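Local coordinates for protein sarcosine oxidase (Pyrococcus horikoshii, PDB 1Y56) that probably oxidises L-proline as the beta subunit of an L-proline dehydrogenase, with FAD and FMN bound, at residues B[112-122]-B[131-141]; B[260-268]-B[279-288]. All blocks are in the same frame, centred on the assembly; numbering follows the deposited sequence.

In the fold
Both contacts belong to one eight-stranded mixed sheet, at different places across it. Contact 1 (112-122 with 131-141) pairs strand 115-117, at one edge of the sheet within this chain, with strand 136-140, whose other neighbour is strand 87-91. Contact 2 (260-268 with 279-288) sets helix 278-291 against strand 261-263 and the residues just after it; the strand runs between strands 250-253 and 221-230. Along the chain they come in series, contact 1 closing before contact 2 opens. Their centres lie about 23 Å apart and their nearest atoms about 8 Å. Contact 1 builds a margin of the sheet, whereas contact 2 lies by an interior strand whose Ile-261 touches FMN, and its helix also meets another protein chain.

Contact 1 of 2, residues B[112-122]-B[131-141]; sequences VPTKLITPEEA and ISEVIAASWNP
Four backbone hydrogen bonds join Lys-115 to Trp-139 and Ile-117 to Ala-137, each a hydrogen-bonded antiparallel pair, with Leu-116 and Ser-138 as the non-hydrogen-bonded pair between them. Three of the four are nearly linear at the acceptor; the exception is Ala-137 N to Ile-117 O, 2.9 Å, where the donor tilts 35° from the carbonyl plane. The strand axes run 148° apart, a clearly twisted pair.

Apolar contacts fill one face. With CG1 set between its backbone N and carbonyl carbon (chi1 67°), Ile-117 reaches over its neighbour strand: CG1 lies 3.9 Å from Ala-137 CB, and CD1 3.8 Å from Trp-139 CB. Lys-115 runs beside the indole, pointing the same way, its CE in the ring plane at the edge, 3.6 Å from Trp-139 CD1. Where the helix starts, Pro-119 CB meets Ile-131 CG1 at 3.9 Å; nearly one turn on, Ala-122 CB meets Ala-137 CB at 4.0 Å. On the other face Leu-116 CD2 touches Ala-136 CB at 3.7 Å.

Strand 136-140 continues the sheet to strand 87-91, where Ile-135 and Ala-136 form a classic beta bulge opposite Leu-91. Helix 94-109 packs on Leu-116 and Ser-138, and its Gln-107 bonds Thr-114 OG1.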
loop_
_atom_site.group_PDB
_atom_site.type_symbol
_atom_site.label_atom_id
_atom_site.label_comp_id
_atom_site.label_asym_id
_atom_site.label_seq_id
_atom_site.Cartn_x
_atom_site.Cartn_y
_atom_site.Cartn_z
ATOM N N VAL B 112 21.261 -52.858 -42.233
ATOM C CA VAL B 112 21.953 -52.112 -41.204
ATOM C C VAL B 112 23.048 -53.024 -40.658
ATOM O O VAL B 112 22.767 -53.932 -39.864
ATOM C CB VAL B 112 20.988 -51.616 -40.111
ATOM C CG1 VAL B 112 21.754 -51.094 -38.890
ATOM C CG2 VAL B 112 20.069 -50.540 -40.683
ATOM N N PRO B 113 24.305 -52.788 -41.091
ATOM C CA PRO B 113 25.397 -53.717 -40.835
ATOM C C PRO B 113 25.980 -53.578 -39.428
ATOM O O PRO B 113 27.146 -53.229 -39.278
ATOM C CB PRO B 113 26.428 -53.339 -41.904
ATOM C CG PRO B 113 26.223 -51.900 -42.129
ATOM C CD PRO B 113 24.768 -51.596 -41.832
ATOM N N THR B 114 25.173 -53.861 -38.410
ATOM C CA THR B 114 25.639 -53.849 -37.023
ATOM C C THR B 114 26.473 -55.104 -36.735
ATOM O O THR B 114 26.161 -56.181 -37.239
ATOM C CB THR B 114 24.442 -53.765 -36.045
ATOM O OG1 THR B 114 23.524 -52.757 -36.494
ATOM C CG2 THR B 114 24.903 -53.449 -34.629
ATOM N N LYS B 115 27.527 -54.963 -35.935
ATOM C CA LYS B 115 28.317 -56.112 -35.481
ATOM C C LYS B 115 28.178 -56.296 -33.978
ATOM O O LYS B 115 28.124 -55.316 -33.232
ATOM C CB LYS B 115 29.816 -55.940 -35.776
ATOM C CG LYS B 115 30.174 -55.312 -37.114
ATOM C CD LYS B 115 31.676 -55.285 -37.328
ATOM C CE LYS B 115 32.357 -54.232 -36.482
ATOM N NZ LYS B 115 33.816 -54.159 -36.744
ATOM N N LEU B 116 28.136 -57.549 -33.536
ATOM C CA LEU B 116 28.384 -57.859 -32.131
ATOM C C LEU B 116 29.901 -57.790 -31.945
ATOM O O LEU B 116 30.653 -58.395 -32.710
ATOM C CB LEU B 116 27.890 -59.270 -31.806
ATOM C CG LEU B 116 27.262 -59.668 -30.464
ATOM C CD1 LEU B 116 27.796 -61.033 -30.008
ATOM C CD2 LEU B 116 27.490 -58.626 -29.398
ATOM N N ILE B 117 30.376 -57.039 -30.964
ATOM C CA ILE B 117 31.819 -56.942 -30.807
ATOM C C ILE B 117 32.363 -57.265 -29.427
ATOM O O ILE B 117 31.631 -57.434 -28.457
ATOM C CB ILE B 117 32.392 -55.577 -31.264
ATOM C CG1 ILE B 117 31.911 -54.444 -30.344
ATOM C CG2 ILE B 117 32.124 -55.344 -32.775
ATOM C CD1 ILE B 117 32.814 -53.232 -30.337
ATOM N N THR B 118 33.684 -57.312 -29.391
ATOM C CA THR B 118 34.476 -57.647 -28.233
ATOM C C THR B 118 34.702 -56.456 -27.307
ATOM O O THR B 118 34.798 -55.309 -27.770
ATOM C CB THR B 118 35.819 -58.213 -28.712
ATOM O OG1 THR B 118 35.883 -59.578 -28.337
ATOM C CG2 THR B 118 36.974 -57.522 -28.100
ATOM N N PRO B 119 34.759 -56.729 -25.989
ATOM C CA PRO B 119 35.149 -55.770 -24.969
ATOM C C PRO B 119 36.374 -54.934 -25.350
ATOM O O PRO B 119 36.284 -53.704 -25.346
ATOM C CB PRO B 119 35.437 -56.664 -23.765
ATOM C CG PRO B 119 34.443 -57.733 -23.909
ATOM C CD PRO B 119 34.384 -58.019 -25.383
ATOM N N GLU B 120 37.491 -55.572 -25.691
ATOM C CA GLU B 120 38.688 -54.814 -26.099
ATOM C C GLU B 120 38.459 -53.976 -27.357
ATOM O O GLU B 120 38.999 -52.878 -27.464
ATOM C CB GLU B 120 39.978 -55.665 -26.183
ATOM C CG GLU B 120 39.806 -57.176 -26.362
ATOM C CD GLU B 120 39.242 -57.882 -25.114
ATOM O OE1 GLU B 120 38.091 -58.387 -25.159
ATOM O OE2 GLU B 120 39.948 -57.920 -24.086
ATOM N N GLU B 121 37.633 -54.464 -28.278
ATOM C CA GLU B 121 37.267 -53.677 -29.461
ATOM C C GLU B 121 36.491 -52.424 -29.055
ATOM O O GLU B 121 36.826 -51.308 -29.476
ATOM C CB GLU B 121 36.455 -54.513 -30.450
ATOM C CG GLU B 121 37.259 -55.626 -31.103
ATOM C CD GLU B 121 36.407 -56.682 -31.826
ATOM O OE1 GLU B 121 35.184 -56.792 -31.548
ATOM O OE2 GLU B 121 36.984 -57.418 -32.672
ATOM N N ALA B 122 35.469 -52.621 -28.219
ATOM C CA ALA B 122 34.693 -51.524 -27.647
ATOM C C ALA B 122 35.588 -50.502 -26.976
ATOM O O ALA B 122 35.322 -49.321 -27.073
ATOM C CB ALA B 122 33.662 -52.044 -26.663
ATOM N N ILE B 131 36.194 -51.665 -18.886
ATOM C CA ILE B 131 35.822 -52.842 -19.654
ATOM C C ILE B 131 35.588 -54.070 -18.783
ATOM O O ILE B 131 35.132 -55.100 -19.260
ATOM C CB ILE B 131 36.805 -53.047 -20.871
ATOM C CG1 ILE B 131 35.993 -53.165 -22.147
ATOM C CG2 ILE B 131 37.821 -54.195 -20.694
ATOM C CD1 ILE B 131 34.994 -52.030 -22.306
ATOM N N SER B 132 35.827 -53.909 -17.487
ATOM C CA SER B 132 35.912 -55.031 -16.554
ATOM C C SER B 132 34.704 -55.937 -16.464
ATOM O O SER B 132 34.870 -57.117 -16.191
ATOM C CB SER B 132 36.358 -54.581 -15.152
ATOM O OG SER B 132 35.613 -53.477 -14.697
ATOM N N GLU B 133 33.499 -55.427 -16.672
ATOM C CA GLU B 133 32.339 -56.331 -16.621
ATOM C C GLU B 133 31.487 -56.365 -17.888
ATOM O O GLU B 133 30.422 -56.984 -17.908
ATOM C CB GLU B 133 31.489 -56.091 -15.376
ATOM C CG GLU B 133 31.085 -54.651 -15.141
ATOM C CD GLU B 133 30.475 -54.426 -13.756
ATOM O OE1 GLU B 133 30.672 -53.312 -13.203
ATOM O OE2 GLU B 133 29.798 -55.351 -13.221
ATOM N N VAL B 134 31.977 -55.705 -18.937
ATOM C CA VAL B 134 31.370 -55.747 -20.265
ATOM C C VAL B 134 31.813 -57.026 -20.954
ATOM O O VAL B 134 33.000 -57.326 -20.994
ATOM C CB VAL B 134 31.837 -54.568 -21.123
ATOM C CG1 VAL B 134 31.030 -54.493 -22.413
ATOM C CG2 VAL B 134 31.748 -53.264 -20.335
ATOM N N ILE B 135 30.869 -57.783 -21.500
ATOM C CA ILE B 135 31.208 -59.088 -22.088
ATOM C C ILE B 135 31.120 -59.083 -23.622
ATOM O O ILE B 135 31.795 -59.862 -24.305
ATOM C CB ILE B 135 30.401 -60.268 -21.441
ATOM C CG1 ILE B 135 28.944 -60.294 -21.924
ATOM C CG2 ILE B 135 30.526 -60.237 -19.892
ATOM C CD1 ILE B 135 28.255 -61.629 -21.680
ATOM N N ALA B 136 30.291 -58.193 -24.147
ATOM C CA ALA B 136 30.279 -57.888 -25.558
ATOM C C ALA B 136 29.691 -56.493 -25.711
ATOM O O ALA B 136 29.284 -55.870 -24.727
ATOM C CB ALA B 136 29.463 -58.917 -26.323
ATOM N N ALA B 137 29.668 -55.986 -26.937
ATOM C CA ALA B 137 29.000 -54.722 -27.196
ATOM C C ALA B 137 28.406 -54.776 -28.569
ATOM O O ALA B 137 28.954 -55.422 -29.462
ATOM C CB ALA B 137 29.969 -53.563 -27.085
ATOM N N SER B 138 27.274 -54.111 -28.733
ATOM C CA SER B 138 26.665 -53.975 -30.035
ATOM C C SER B 138 27.189 -52.686 -30.653
ATOM O O SER B 138 27.079 -51.605 -30.056
ATOM C CB SER B 138 25.156 -53.926 -29.912
ATOM O OG SER B 138 24.576 -53.923 -31.188
ATOM N N TRP B 139 27.764 -52.808 -31.846
ATOM C CA TRP B 139 28.430 -51.694 -32.498
ATOM C C TRP B 139 27.933 -51.505 -33.916
ATOM O O TRP B 139 27.892 -52.457 -34.680
ATOM C CB TRP B 139 29.939 -51.946 -32.497
ATOM C CG TRP B 139 30.726 -51.023 -33.376
ATOM C CD1 TRP B 139 31.408 -51.362 -34.500
ATOM C CD2 TRP B 139 30.916 -49.615 -33.201
ATOM N NE1 TRP B 139 32.015 -50.257 -35.044
ATOM C CE2 TRP B 139 31.729 -49.169 -34.266
ATOM C CE3 TRP B 139 30.480 -48.686 -32.250
ATOM C CZ2 TRP B 139 32.116 -47.828 -34.411
ATOM C CZ3 TRP B 139 30.867 -47.347 -32.397
ATOM C CH2 TRP B 139 31.674 -46.936 -33.467
ATOM N N ASN B 140 27.546 -50.287 -34.264
ATOM C CA ASN B 140 27.316 -49.935 -35.665
ATOM C C ASN B 140 28.008 -48.619 -36.001
ATOM O O ASN B 140 27.701 -47.580 -35.398
ATOM C CB ASN B 140 25.825 -49.863 -36.010
ATOM C CG ASN B 140 25.578 -49.576 -37.490
ATOM O OD1 ASN B 140 25.273 -50.471 -38.267
ATOM N ND2 ASN B 140 25.715 -48.329 -37.879
ATOM N N PRO B 141 28.936 -48.651 -36.972
ATOM C CA PRO B 141 29.726 -47.453 -37.267
ATOM C C PRO B 141 28.991 -46.379 -38.087
ATOM O O PRO B 141 29.497 -45.271 -38.206
ATOM C CB PRO B 141 30.937 -48.006 -38.028
ATOM C CG PRO B 141 30.447 -49.270 -38.668
ATOM C CD PRO B 141 29.293 -49.790 -37.842
HETATM O O HOH W 1 32.388 -60.605 -27.656
#

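Contact 2 of 2, residues B[260-268]-B[279-288]; sequences IIGGIGYEI and EFLREVSYYF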
loop_
_atom_site.group_PDB
_atom_site.type_symbol
_atom_site.label_atom_id
_atom_site.label_comp_id
_atom_site.label_asym_id
_atom_site.label_seq_id
_atom_site.Cartn_x
_atom_site.Cartn_y
_atom_site.Cartn_z
ATOM N N ILE B 260 30.345 -33.692 -23.360
ATOM C CA ILE B 260 29.843 -34.904 -22.658
ATOM C C ILE B 260 28.470 -34.625 -22.047
ATOM O O ILE B 260 28.343 -34.086 -20.945
ATOM C CB ILE B 260 30.788 -35.507 -21.579
ATOM C CG1 ILE B 260 32.109 -35.924 -22.201
ATOM C CG2 ILE B 260 30.144 -36.733 -20.956
ATOM C CD1 ILE B 260 33.205 -36.071 -21.188
ATOM N N ILE B 261 27.465 -35.013 -22.818
ATOM C CA ILE B 261 26.083 -34.786 -22.541
ATOM C C ILE B 261 25.481 -36.166 -22.316
ATOM O O ILE B 261 26.022 -37.159 -22.786
ATOM C CB ILE B 261 25.425 -34.069 -23.754
ATOM C CG1 ILE B 261 23.991 -33.621 -23.428
ATOM C CG2 ILE B 261 25.517 -34.935 -25.035
ATOM C CD1 ILE B 261 23.347 -32.754 -24.502
ATOM N N GLY B 262 24.378 -36.242 -21.591
ATOM C CA GLY B 262 23.684 -37.509 -21.475
ATOM C C GLY B 262 22.601 -37.523 -20.429
ATOM O O GLY B 262 22.442 -36.568 -19.671
ATOM N N GLY B 263 21.857 -38.622 -20.398
ATOM C CA GLY B 263 20.806 -38.822 -19.418
ATOM C C GLY B 263 20.747 -40.279 -19.014
ATOM O O GLY B 263 21.691 -41.034 -19.257
ATOM N N ILE B 264 19.637 -40.648 -18.377
ATOM C CA ILE B 264 19.339 -42.016 -17.968
ATOM C C ILE B 264 17.831 -42.239 -18.109
ATOM O O ILE B 264 17.083 -41.296 -18.400
ATOM C CB ILE B 264 19.778 -42.307 -16.510
ATOM C CG1 ILE B 264 19.290 -41.212 -15.561
ATOM C CG2 ILE B 264 21.285 -42.455 -16.407
ATOM C CD1 ILE B 264 19.426 -41.560 -14.102
ATOM N N GLY B 265 17.392 -43.480 -17.904
ATOM C CA GLY B 265 15.971 -43.837 -17.974
ATOM C C GLY B 265 15.020 -43.041 -17.088
ATOM O O GLY B 265 13.903 -42.752 -17.501
ATOM N N TYR B 266 15.475 -42.679 -15.885
ATOM C CA TYR B 266 14.689 -41.963 -14.861
ATOM C C TYR B 266 13.560 -41.049 -15.368
ATOM O O TYR B 266 13.773 -39.885 -15.697
ATOM C CB TYR B 266 15.647 -41.200 -13.939
ATOM C CG TYR B 266 15.019 -40.626 -12.678
ATOM C CD1 TYR B 266 14.765 -41.430 -11.562
ATOM C CD2 TYR B 266 14.706 -39.274 -12.598
ATOM C CE1 TYR B 266 14.194 -40.896 -10.404
ATOM C CE2 TYR B 266 14.139 -38.733 -11.458
ATOM C CZ TYR B 266 13.886 -39.539 -10.364
ATOM O OH TYR B 266 13.328 -38.962 -9.242
ATOM N N GLU B 267 12.355 -41.603 -15.414
ATOM C CA GLU B 267 11.195 -40.965 -16.032
ATOM C C GLU B 267 10.280 -40.458 -14.936
ATOM O O GLU B 267 10.090 -41.140 -13.937
ATOM C CB GLU B 267 10.466 -42.010 -16.870
ATOM C CG GLU B 267 9.272 -41.532 -17.656
ATOM C CD GLU B 267 8.777 -42.593 -18.655
ATOM O OE1 GLU B 267 8.029 -43.517 -18.250
ATOM O OE2 GLU B 267 9.136 -42.500 -19.855
ATOM N N ILE B 268 9.712 -39.269 -15.102
ATOM C CA ILE B 268 8.786 -38.743 -14.089
ATOM C C ILE B 268 7.361 -38.567 -14.649
ATOM O O ILE B 268 7.178 -37.839 -15.637
ATOM C CB ILE B 268 9.340 -37.468 -13.386
ATOM C CG1 ILE B 268 10.485 -37.859 -12.428
ATOM C CG2 ILE B 268 8.225 -36.715 -12.655
ATOM C CD1 ILE B 268 11.099 -36.713 -11.642
ATOM N N GLU B 279 17.496 -35.957 -7.618
ATOM C CA GLU B 279 17.541 -37.406 -7.523
ATOM C C GLU B 279 18.218 -37.853 -8.847
ATOM O O GLU B 279 19.095 -38.737 -8.848
ATOM C CB GLU B 279 16.121 -38.017 -7.486
ATOM C CG GLU B 279 15.050 -37.059 -6.877
ATOM C CD GLU B 279 15.235 -36.953 -5.364
ATOM O OE1 GLU B 279 15.982 -36.046 -4.903
ATOM O OE2 GLU B 279 14.670 -37.809 -4.618
ATOM N N PHE B 280 17.797 -37.210 -9.951
ATOM C CA PHE B 280 18.452 -37.380 -11.241
ATOM C C PHE B 280 19.925 -37.037 -11.173
ATOM O O PHE B 280 20.735 -37.750 -11.755
ATOM C CB PHE B 280 17.795 -36.546 -12.340
ATOM C CG PHE B 280 18.617 -36.458 -13.590
ATOM C CD1 PHE B 280 18.712 -37.545 -14.451
ATOM C CD2 PHE B 280 19.326 -35.300 -13.891
ATOM C CE1 PHE B 280 19.490 -37.479 -15.603
ATOM C CE2 PHE B 280 20.112 -35.225 -15.041
ATOM C CZ PHE B 280 20.193 -36.320 -15.898
ATOM N N LEU B 281 20.261 -35.945 -10.478
ATOM C CA LEU B 281 21.651 -35.505 -10.328
ATOM C C LEU B 281 22.502 -36.620 -9.725
ATOM O O LEU B 281 23.606 -36.905 -10.190
ATOM C CB LEU B 281 21.728 -34.280 -9.417
ATOM C CG LEU B 281 22.686 -33.098 -9.666
ATOM C CD1 LEU B 281 23.254 -32.613 -8.337
ATOM C CD2 LEU B 281 23.819 -33.408 -10.644
ATOM N N ARG B 282 21.961 -37.259 -8.693
ATOM C CA ARG B 282 22.652 -38.324 -7.992
ATOM C C ARG B 282 22.765 -39.566 -8.839
ATOM O O ARG B 282 23.825 -40.165 -8.920
ATOM C CB ARG B 282 21.918 -38.662 -6.694
ATOM C CG ARG B 282 21.946 -37.544 -5.667
ATOM C CD ARG B 282 23.347 -37.304 -5.143
ATOM N NE ARG B 282 24.080 -38.553 -4.929
ATOM C CZ ARG B 282 23.947 -39.351 -3.872
ATOM N NH1 ARG B 282 23.103 -39.054 -2.892
ATOM N NH2 ARG B 282 24.667 -40.459 -3.793
ATOM N N GLU B 283 21.661 -39.952 -9.463
ATOM C CA GLU B 283 21.616 -41.180 -10.241
ATOM C C GLU B 283 22.512 -41.129 -11.478
ATOM O O GLU B 283 23.313 -42.025 -11.693
ATOM C CB GLU B 283 20.174 -41.551 -10.588
ATOM C CG GLU B 283 19.532 -42.528 -9.632
ATOM C CD GLU B 283 18.109 -42.899 -10.057
ATOM O OE1 GLU B 283 17.176 -42.111 -9.792
ATOM O OE2 GLU B 283 17.907 -43.980 -10.655
ATOM N N VAL B 284 22.404 -40.071 -12.272
ATOM C CA VAL B 284 23.265 -39.924 -13.443
ATOM C C VAL B 284 24.756 -39.988 -13.064
ATOM O O VAL B 284 25.554 -40.622 -13.761
ATOM C CB VAL B 284 22.956 -38.648 -14.261
ATOM C CG1 VAL B 284 23.518 -37.403 -13.591
ATOM C CG2 VAL B 284 23.510 -38.788 -15.646
ATOM N N SER B 285 25.122 -39.352 -11.957
ATOM C CA SER B 285 26.493 -39.395 -11.496
ATOM C C SER B 285 26.942 -40.824 -11.177
ATOM O O SER B 285 28.063 -41.218 -11.481
ATOM C CB SER B 285 26.649 -38.505 -10.274
ATOM O OG SER B 285 26.237 -37.181 -10.571
ATOM N N TYR B 286 26.060 -41.600 -10.563
ATOM C CA TYR B 286 26.382 -42.966 -10.206
ATOM C C TYR B 286 26.562 -43.813 -11.463
ATOM O O TYR B 286 27.551 -44.546 -11.590
ATOM C CB TYR B 286 25.313 -43.563 -9.286
ATOM C CG TYR B 286 25.487 -45.040 -9.115
ATOM C CD1 TYR B 286 24.766 -45.925 -9.899
ATOM C CD2 TYR B 286 26.414 -45.564 -8.197
ATOM C CE1 TYR B 286 24.939 -47.291 -9.783
ATOM C CE2 TYR B 286 26.591 -46.939 -8.067
ATOM C CZ TYR B 286 25.847 -47.792 -8.872
ATOM O OH TYR B 286 25.990 -49.151 -8.790
ATOM N N TYR B 287 25.620 -43.700 -12.397
ATOM C CA TYR B 287 25.637 -44.539 -13.591
ATOM C C TYR B 287 26.800 -44.251 -14.518
ATOM O O TYR B 287 27.481 -45.175 -14.944
ATOM C CB TYR B 287 24.313 -44.463 -14.330
ATOM C CG TYR B 287 23.222 -45.131 -13.554
ATOM C CD1 TYR B 287 23.402 -46.415 -13.052
ATOM C CD2 TYR B 287 22.013 -44.492 -13.314
ATOM C CE1 TYR B 287 22.414 -47.051 -12.335
ATOM C CE2 TYR B 287 21.002 -45.117 -12.593
ATOM C CZ TYR B 287 21.212 -46.404 -12.111
ATOM O OH TYR B 287 20.235 -47.059 -11.394
ATOM N N PHE B 288 27.026 -42.969 -14.810
ATOM C CA PHE B 288 28.069 -42.532 -15.728
ATOM C C PHE B 288 29.433 -43.000 -15.253
ATOM O O PHE B 288 30.223 -43.524 -16.043
ATOM C CB PHE B 288 28.051 -41.010 -15.850
ATOM C CG PHE B 288 27.059 -40.479 -16.849
ATOM C CD1 PHE B 288 25.989 -41.244 -17.282
ATOM C CD2 PHE B 288 27.191 -39.186 -17.346
ATOM C CE1 PHE B 288 25.069 -40.735 -18.219
ATOM C CE2 PHE B 288 26.268 -38.667 -18.266
ATOM C CZ PHE B 288 25.207 -39.447 -18.702
#
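Helix 278-291 packs across strand 261-263 and the residues that follow it, a buried, mainly apolar helix-on-sheet contact in which the segment axes stand 109° apart and approach to 9.6 Å. Ile-264 spreads over the helix: CG1, held between the backbone N and the carbonyl carbon (chi1 49°), abuts the edge of the Phe-280 ring, 3.7 Å from CE1; CD1 on the same branch reaches Glu-283 CB at 3.6 Å, and the CG2 methyl lies 3.8 Å from Tyr-287 CD2.

At Gly-262 the ring of Phe-288 comes edge-on to the backbone, CZ 3.7 Å from Gly-262 CA; a CB there would collide with that ring.

Glu-283 OE1 comes obliquely to the Tyr-266 ring beside CD1, ring and carboxylate planes 85° apart, and Tyr-266 CD2 lies 4.1 Å from Phe-280 CB. The Tyr-266 OH reaches Glu-279 CB at 3.4 Å; the Glu-279 carboxylate instead pairs with a basic side chain of another protein chain. An alanine in the tyrosine's place is likely to open a gap beside Phe-280 and leave the Glu-283 carboxylate without the ring it lies against.

Such a helix over a mixed sheet is consistent with the substrate domain of the FAD-dependent oxidoreductase (D-amino acid oxidase/sarcosine oxidase) family; Ile-261, on this strand, touches FMN.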